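Local coordinates for LPXTG cell wall surface protein (Streptococcus gordonii, PDB 4IGB) that is a cell-wall-anchored surface protein, probably an adhesin, of which this chain is the N-terminal part comprising the N1 and N2 domains, at residues B[192-197]-B[281-286]; B[30-35]-B[146-151]; B[57-62]-B[165-170]. All coordinates share one frame; numbering follows the deposited sequence.

Contact 1. Residues B[192-197]-B[281-286]; sequences LVMKPT and AVFGLY. With SO4 (sulfate ion), chain J.
L192 reaches segment 281-286 with CD1, which lies 3.7 Å from Y286 O and near CB of L285. At V193 the backbones join: V193 N donates to Y286 O (2.9 Å, 162° at the hydrogen) and Y286 N returns a bond to V193 O, making one antiparallel hydrogen-bonded pair. Beside it, CB of V193 packs on CB of Y286, and V193 O lies at the edge of the tyrosine ring. M194 bends back at chi3 (75°), which carries CE to 4.0 Å from F283 CD1, while its CG runs alongside L285 CD2. Beyond M194 the backbones separate and water fills in, one molecule linking K195 N to G284 O and another joining K195 O, G284 N and Y286 OH. K195 crosses the Y286 side chain obliquely, CB near CE2 and CE 3.7 Å from Y286 OH; its NZ bonds N255 OD1 and, weakly, the sulfate. P196 CB meets F283 CE1 obliquely. T197 N reaches V282 O through water, and a second water ties T197 O to V282 N. This single bridge joins edge strand 193-194 of the mixed five-stranded sheet to inner strand 280-287 of the six-stranded antiparallel sheet, within the N1 domain.

Contact 2. Residues B[30-35]-B[146-151]; sequences KFNLNI and ESNAFE. With SO4 (sulfate ion), chain J.
The ammonium nitrogen of K30 is gripped from several directions: NZ donates to S147 O at 2.7 Å, lying in the carbonyl plane, and forms a salt bridge with E146 OE1 at 2.8 Å. The carboxylate oxygen is met on its anti side, 17° out of plane. A weak third bond runs from K30 NZ to sulfate O2, an ion probably taken from the crystallisation liquor. K30 gets there because its CG is anti to the backbone N (chi1 -173°) and the chain stays extended, crossing the glutamate side chain at about a right angle. The modelled Y286 OH also approaches sulfate O2, at a doubtfully short distance.

The two backbones around L33 and N148 approach without forming a ladder. N148 CA-H points to L33 O with CA 3.2 Å from that oxygen, and L33 N makes only a weak bond to N148 OD1. N148 itself has a left-handed backbone, which turns the chain as it enters strand 149-153. That strand and strand 29-30 flank strand 280-287 in a six-stranded antiparallel sheet of the N1 domain; here the chain leaving 29-30 runs past residues 147-149. Waters occupy the gap, one within bonding distance of F31 O and N148 O, another of L33 O and A149 O.

On the apolar side, L33 CD2 meets the edge of the F150 ring, 4.0 Å from CE2. The two side chains lie side by side and point the same way, and L33 also packs against F94 and I97 of strand 84-100.

Contact 3. Residues B[57-62]-B[165-170]; sequences YEYLSG and IMNKAF
The side-chain amide of N167 and the backbone carbonyl of E58 tie together two loops near one end of the N1 domain's β-sheets; the loop 57-62 includes a type I β turn from Y59 to G62, closed by G62 N bonding Y59 O. N167 ND2 donates to E58 O at 2.9 Å and 165° at the hydrogen. The acceptor lies almost in the amide plane, whereas the donor is tilted 32° from the plane of the E58 carbonyl, so the bond is well aligned from the amide side and oblique from the other.

Water lies near both polar atoms of this amide. One molecule is within bonding distance of E58 O and N167 OD1, 2.8 Å from the latter. The bond to the nitrogen is clear: a second water accepts from N167 ND2 at 2.7 Å and donates to E58 OE2, so ND2 has two acceptors, the carbonyl and this water. The main chain of N167 is served from elsewhere: its N bonds E127 OE2, and its O receives Q123 NE2, both residues of helix 122-129. The E58 backbone is in turn hydrogen-bonded with that of P156.

E58 has a positive phi and sits at the centre of a classic γ turn closed by Y59 N bonding Y57 O. Its CG, anti to the backbone N, sits over one face of the Y59 ring, offset toward the rim, and 3.6 Å from N167 ND2. The Y59 ring, its plane 25° from that of the amide, approaches N167 obliquely. Opposite charges also come near, E58 OE2 lying 4.6 Å from K168 NZ, beyond salt-bridge range. Farther out, K168 crosses the tyrosine side chain at about a right angle, with NZ 3.6 Å from Y59 OH.

Overall arrangement
Contacts 1 and 2 are neighbours, their centres 10 Å apart, and they join directly through strand 280-287: F283 N lies 2.7 Å from F150 O and L285 O lies 2.8 Å from F31 N, both probable hydrogen bonds. They also meet at one sulfate. Contact 3 stands apart, its centre about 25 Å from that of contact 1 and about 23 Å from that of contact 2, without touching either. Along the sequence contacts 2 and 3 interleave, whereas both close before contact 1 opens. All three belong to the N1 domain. The bound sodium ion, held by D198, D200 and T248, is about 9 Å from the T197 side chain of contact 1.

Contact 1. Residues B[192-197]-B[281-286]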
# COMPACT_ATOMS: atom_id res chain seq x y z
N LEU B 192 2.52 -2.29 -0.74
CA LEU B 192 1.68 -1.11 -0.80
C LEU B 192 0.23 -1.50 -1.02
O LEU B 192 -0.07 -2.29 -1.89
CB LEU B 192 2.11 -0.21 -1.95
CG LEU B 192 1.20 0.99 -2.14
CD1 LEU B 192 1.24 1.90 -0.90
CD2 LEU B 192 1.58 1.76 -3.41
N VAL B 193 -0.66 -0.92 -0.24
CA VAL B 193 -2.09 -1.09 -0.46
C VAL B 193 -2.75 0.22 -0.86
O VAL B 193 -2.43 1.29 -0.32
CB VAL B 193 -2.79 -1.68 0.78
CG1 VAL B 193 -4.32 -1.62 0.62
CG2 VAL B 193 -2.31 -3.10 1.01
N MET B 194 -3.63 0.14 -1.84
CA MET B 194 -4.45 1.28 -2.22
C MET B 194 -5.93 0.90 -2.11
O MET B 194 -6.30 -0.25 -2.32
CB MET B 194 -4.12 1.75 -3.62
CG MET B 194 -2.76 2.48 -3.71
SD MET B 194 -2.53 3.38 -5.26
CE MET B 194 -3.61 4.79 -4.99
N LYS B 195 -6.76 1.88 -1.78
CA LYS B 195 -8.19 1.62 -1.63
C LYS B 195 -9.01 2.73 -2.28
O LYS B 195 -9.49 3.64 -1.60
CB LYS B 195 -8.55 1.47 -0.15
CG LYS B 195 -10.03 1.17 0.10
CD LYS B 195 -10.32 1.01 1.58
CE LYS B 195 -10.06 2.28 2.35
NZ LYS B 195 -10.93 3.37 1.88
N PRO B 196 -9.18 2.67 -3.60
CA PRO B 196 -9.98 3.70 -4.27
C PRO B 196 -11.41 3.61 -3.76
O PRO B 196 -11.90 2.50 -3.57
CB PRO B 196 -9.98 3.27 -5.74
CG PRO B 196 -8.98 2.17 -5.86
CD PRO B 196 -8.82 1.56 -4.50
N THR B 197 -12.07 4.74 -3.54
CA THR B 197 -13.48 4.73 -3.14
C THR B 197 -14.29 5.73 -3.95
O THR B 197 -13.74 6.63 -4.58
CB THR B 197 -13.64 5.10 -1.65
OG1 THR B 197 -13.18 6.44 -1.45
CG2 THR B 197 -12.84 4.16 -0.77
N ALA B 281 -11.24 12.21 -7.11
CA ALA B 281 -11.27 11.15 -6.12
C ALA B 281 -10.16 11.35 -5.10
O ALA B 281 -9.17 12.03 -5.37
CB ALA B 281 -11.13 9.77 -6.80
N VAL B 282 -10.34 10.74 -3.94
CA VAL B 282 -9.45 10.98 -2.82
C VAL B 282 -8.75 9.67 -2.49
O VAL B 282 -9.39 8.61 -2.47
CB VAL B 282 -10.24 11.49 -1.59
CG1 VAL B 282 -9.32 11.72 -0.41
CG2 VAL B 282 -10.97 12.77 -1.93
N PHE B 283 -7.46 9.75 -2.23
CA PHE B 283 -6.66 8.56 -2.00
C PHE B 283 -5.76 8.69 -0.78
O PHE B 283 -5.20 9.76 -0.53
CB PHE B 283 -5.75 8.28 -3.19
CG PHE B 283 -6.47 8.19 -4.50
CD1 PHE B 283 -6.95 6.97 -4.95
CD2 PHE B 283 -6.67 9.32 -5.27
CE1 PHE B 283 -7.62 6.88 -6.16
CE2 PHE B 283 -7.32 9.24 -6.48
CZ PHE B 283 -7.81 8.02 -6.94
N GLY B 284 -5.60 7.59 -0.07
CA GLY B 284 -4.54 7.47 0.92
C GLY B 284 -3.60 6.36 0.49
O GLY B 284 -3.83 5.71 -0.52
N LEU B 285 -2.53 6.14 1.24
CA LEU B 285 -1.69 4.98 0.99
C LEU B 285 -1.67 4.14 2.25
O LEU B 285 -1.64 4.68 3.35
CB LEU B 285 -0.28 5.38 0.57
CG LEU B 285 -0.14 6.28 -0.66
CD1 LEU B 285 1.33 6.62 -0.85
CD2 LEU B 285 -0.69 5.58 -1.89
N TYR B 286 -1.67 2.83 2.09
CA TYR B 286 -1.85 1.95 3.24
C TYR B 286 -0.87 0.78 3.22
O TYR B 286 -0.23 0.49 2.20
CB TYR B 286 -3.25 1.37 3.24
CG TYR B 286 -4.39 2.35 3.08
CD1 TYR B 286 -5.16 2.74 4.17
CD2 TYR B 286 -4.73 2.86 1.83
CE1 TYR B 286 -6.22 3.64 4.03
CE2 TYR B 286 -5.80 3.74 1.67
CZ TYR B 286 -6.53 4.13 2.78
OH TYR B 286 -7.58 5.01 2.63
S SO4 J . -9.91 5.32 5.38
O1 SO4 J . -11.23 4.78 5.05
O2 SO4 J . -9.24 5.74 4.16
O3 SO4 J . -9.13 4.29 6.06
O4 SO4 J . -10.06 6.50 6.24
O HOH W 1 -6.06 4.56 -1.90
O HOH W 2 -8.00 5.88 0.09
O HOH W 3 -10.49 7.17 -4.41
O HOH W 4 -12.82 9.37 -3.56
O HOH W 5 -10.67 7.14 -0.54

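Contact 2. Residues B[30-35]-B[146-151]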
# COMPACT_ATOMS: atom_id res chain seq x y z
N LYS B 30 -3.22 3.44 7.60
CA LYS B 30 -3.20 4.53 6.64
C LYS B 30 -2.02 5.43 6.95
O LYS B 30 -1.91 5.96 8.07
CB LYS B 30 -4.50 5.32 6.70
CG LYS B 30 -4.66 6.38 5.61
CD LYS B 30 -6.05 7.03 5.69
CE LYS B 30 -6.44 7.70 4.37
NZ LYS B 30 -7.67 8.51 4.52
N PHE B 31 -1.13 5.62 5.99
CA PHE B 31 0.05 6.43 6.24
C PHE B 31 -0.29 7.92 6.38
O PHE B 31 -1.32 8.38 5.90
CB PHE B 31 1.08 6.23 5.13
CG PHE B 31 1.76 4.88 5.17
CD1 PHE B 31 2.46 4.48 6.29
CD2 PHE B 31 1.69 4.03 4.08
CE1 PHE B 31 3.09 3.24 6.33
CE2 PHE B 31 2.32 2.81 4.10
CZ PHE B 31 3.02 2.41 5.23
N ASN B 32 0.61 8.65 7.02
CA ASN B 32 0.46 10.10 7.16
C ASN B 32 1.00 10.85 5.96
O ASN B 32 2.21 10.97 5.77
CB ASN B 32 1.16 10.57 8.44
CG ASN B 32 0.54 9.99 9.68
OD1 ASN B 32 -0.67 9.98 9.82
ND2 ASN B 32 1.38 9.47 10.59
N LEU B 33 0.09 11.36 5.13
CA LEU B 33 0.49 12.17 4.00
C LEU B 33 -0.29 13.46 4.10
O LEU B 33 -1.52 13.45 4.09
CB LEU B 33 0.16 11.48 2.67
CG LEU B 33 1.06 10.35 2.20
CD1 LEU B 33 1.09 9.24 3.21
CD2 LEU B 33 0.55 9.82 0.86
N ASN B 34 0.42 14.58 4.21
CA ASN B 34 -0.27 15.84 4.41
C ASN B 34 0.55 17.00 3.87
O ASN B 34 1.69 16.80 3.42
CB ASN B 34 -0.60 16.03 5.88
CG ASN B 34 0.61 15.89 6.77
OD1 ASN B 34 1.51 16.73 6.74
ND2 ASN B 34 0.64 14.82 7.58
N ILE B 35 -0.03 18.20 3.92
CA ILE B 35 0.65 19.39 3.39
C ILE B 35 1.90 19.75 4.18
O ILE B 35 2.69 20.58 3.74
CB ILE B 35 -0.26 20.64 3.35
CG1 ILE B 35 -0.67 21.03 4.77
CG2 ILE B 35 -1.49 20.42 2.47
CD1 ILE B 35 -1.24 22.43 4.84
N GLU B 146 -10.92 13.41 3.65
CA GLU B 146 -10.44 12.38 4.56
C GLU B 146 -9.14 12.87 5.17
O GLU B 146 -8.49 13.77 4.64
CB GLU B 146 -10.08 11.09 3.81
CG GLU B 146 -11.08 10.56 2.83
CD GLU B 146 -10.54 9.34 2.09
OE1 GLU B 146 -9.42 8.87 2.42
OE2 GLU B 146 -11.23 8.85 1.16
N SER B 147 -8.76 12.24 6.28
CA SER B 147 -7.45 12.44 6.87
C SER B 147 -6.36 11.87 5.96
O SER B 147 -6.58 10.88 5.26
CB SER B 147 -7.38 11.74 8.24
OG SER B 147 -8.21 12.38 9.19
N ASN B 148 -5.20 12.50 5.97
CA ASN B 148 -4.02 11.88 5.38
C ASN B 148 -4.20 11.45 3.92
O ASN B 148 -3.84 10.35 3.54
CB ASN B 148 -3.60 10.68 6.23
CG ASN B 148 -2.99 11.10 7.54
OD1 ASN B 148 -2.10 11.93 7.57
ND2 ASN B 148 -3.50 10.54 8.63
N ALA B 149 -4.77 12.32 3.11
CA ALA B 149 -5.11 11.93 1.77
C ALA B 149 -4.70 12.97 0.74
O ALA B 149 -4.46 14.13 1.07
CB ALA B 149 -6.62 11.64 1.67
N PHE B 150 -4.63 12.53 -0.50
CA PHE B 150 -4.49 13.44 -1.62
C PHE B 150 -5.65 13.26 -2.59
O PHE B 150 -6.33 12.22 -2.59
CB PHE B 150 -3.13 13.29 -2.31
CG PHE B 150 -2.82 11.90 -2.78
CD1 PHE B 150 -3.26 11.45 -4.02
CD2 PHE B 150 -2.07 11.04 -1.99
CE1 PHE B 150 -2.96 10.17 -4.46
CE2 PHE B 150 -1.77 9.75 -2.42
CZ PHE B 150 -2.20 9.32 -3.67
N GLU B 151 -5.87 14.26 -3.43
CA GLU B 151 -6.99 14.26 -4.36
C GLU B 151 -6.51 14.43 -5.78
O GLU B 151 -5.73 15.32 -6.06
CB GLU B 151 -7.92 15.41 -3.99
CG GLU B 151 -9.10 15.63 -4.93
CD GLU B 151 -10.13 16.56 -4.30
OE1 GLU B 151 -9.98 16.88 -3.10
OE2 GLU B 151 -11.08 16.97 -5.01
S SO4 J . -9.91 5.32 5.38
O1 SO4 J . -11.23 4.78 5.05
O2 SO4 J . -9.24 5.74 4.16
O3 SO4 J . -9.13 4.29 6.06
O4 SO4 J . -10.06 6.50 6.24
O HOH W 6 -2.52 8.02 3.40
O HOH W 7 -3.66 15.11 3.52
O HOH W 8 -1.42 13.85 9.00

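Contact 3. Residues B[57-62]-B[165-170]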
# COMPACT_ATOMS: atom_id res chain seq x y z
N TYR B 57 -15.13 25.17 -3.31
CA TYR B 57 -15.26 24.00 -4.16
C TYR B 57 -15.80 24.31 -5.55
O TYR B 57 -16.93 24.79 -5.70
CB TYR B 57 -16.14 22.94 -3.49
CG TYR B 57 -16.29 21.67 -4.30
CD1 TYR B 57 -15.35 20.66 -4.22
CD2 TYR B 57 -17.36 21.50 -5.17
CE1 TYR B 57 -15.47 19.50 -4.96
CE2 TYR B 57 -17.49 20.35 -5.92
CZ TYR B 57 -16.55 19.36 -5.81
OH TYR B 57 -16.68 18.21 -6.56
N GLU B 58 -14.99 24.03 -6.56
CA GLU B 58 -15.41 24.16 -7.96
C GLU B 58 -15.54 25.59 -8.52
O GLU B 58 -15.06 25.88 -9.62
CB GLU B 58 -16.69 23.36 -8.24
CG GLU B 58 -17.14 23.46 -9.70
CD GLU B 58 -18.18 22.44 -10.08
OE1 GLU B 58 -18.88 21.93 -9.18
OE2 GLU B 58 -18.29 22.13 -11.29
N TYR B 59 -16.21 26.46 -7.77
CA TYR B 59 -16.42 27.85 -8.18
C TYR B 59 -16.16 28.79 -7.01
O TYR B 59 -16.45 28.45 -5.87
CB TYR B 59 -17.87 28.07 -8.65
CG TYR B 59 -18.27 27.25 -9.85
CD1 TYR B 59 -17.79 27.56 -11.11
CD2 TYR B 59 -19.16 26.19 -9.72
CE1 TYR B 59 -18.17 26.82 -12.22
CE2 TYR B 59 -19.54 25.44 -10.82
CZ TYR B 59 -19.04 25.76 -12.07
OH TYR B 59 -19.41 25.02 -13.17
N LEU B 60 -15.63 29.97 -7.30
CA LEU B 60 -15.41 30.97 -6.27
C LEU B 60 -16.68 31.24 -5.47
O LEU B 60 -16.65 31.35 -4.24
CB LEU B 60 -14.90 32.27 -6.89
CG LEU B 60 -14.55 33.37 -5.90
CD1 LEU B 60 -13.68 32.82 -4.77
CD2 LEU B 60 -13.86 34.51 -6.62
N SER B 61 -17.81 31.34 -6.17
CA SER B 61 -19.09 31.57 -5.50
C SER B 61 -19.48 30.36 -4.65
O SER B 61 -20.37 30.44 -3.81
CB SER B 61 -20.20 31.88 -6.52
OG SER B 61 -20.49 30.75 -7.32
N GLY B 62 -18.81 29.24 -4.87
CA GLY B 62 -19.11 28.01 -4.15
C GLY B 62 -18.86 28.12 -2.66
O GLY B 62 -18.26 29.09 -2.19
N ILE B 165 -8.72 28.89 -12.86
CA ILE B 165 -8.80 27.48 -13.24
C ILE B 165 -10.03 27.20 -14.09
O ILE B 165 -11.15 27.55 -13.71
CB ILE B 165 -8.82 26.56 -12.01
CG1 ILE B 165 -7.77 27.01 -10.98
CG2 ILE B 165 -8.57 25.12 -12.43
CD1 ILE B 165 -7.89 26.31 -9.65
N MET B 166 -9.83 26.56 -15.23
CA MET B 166 -10.92 26.25 -16.15
C MET B 166 -11.88 25.20 -15.60
O MET B 166 -11.44 24.19 -15.05
CB MET B 166 -10.37 25.74 -17.48
CG MET B 166 -9.56 26.75 -18.23
SD MET B 166 -9.04 26.08 -19.82
CE MET B 166 -8.17 27.52 -20.44
N ASN B 167 -13.17 25.44 -15.77
CA ASN B 167 -14.19 24.45 -15.44
C ASN B 167 -14.69 23.72 -16.68
O ASN B 167 -15.10 24.34 -17.66
CB ASN B 167 -15.39 25.11 -14.74
CG ASN B 167 -15.03 25.67 -13.39
OD1 ASN B 167 -14.62 26.83 -13.28
ND2 ASN B 167 -15.18 24.85 -12.35
N LYS B 168 -14.66 22.40 -16.63
CA LYS B 168 -15.28 21.60 -17.67
C LYS B 168 -14.71 21.91 -19.03
O LYS B 168 -15.44 21.94 -20.02
CB LYS B 168 -16.79 21.82 -17.68
CG LYS B 168 -17.48 21.46 -16.38
CD LYS B 168 -18.92 21.96 -16.37
CE LYS B 168 -19.60 21.67 -15.05
NZ LYS B 168 -20.94 22.30 -15.00
N ALA B 169 -13.40 22.15 -19.09
CA ALA B 169 -12.72 22.40 -20.36
C ALA B 169 -11.97 21.16 -20.88
O ALA B 169 -11.95 20.90 -22.09
CB ALA B 169 -11.76 23.56 -20.21
N PHE B 170 -11.34 20.42 -19.98
CA PHE B 170 -10.67 19.18 -20.34
C PHE B 170 -11.01 18.13 -19.29
O PHE B 170 -11.10 18.45 -18.11
CB PHE B 170 -9.13 19.33 -20.32
CG PHE B 170 -8.58 20.37 -21.25
CD1 PHE B 170 -8.02 20.01 -22.46
CD2 PHE B 170 -8.57 21.71 -20.89
CE1 PHE B 170 -7.49 20.95 -23.31
CE2 PHE B 170 -8.05 22.65 -21.74
CZ PHE B 170 -7.51 22.28 -22.95
O HOH W 9 -13.79 27.94 -10.85
O HOH W 10 -15.88 22.33 -13.02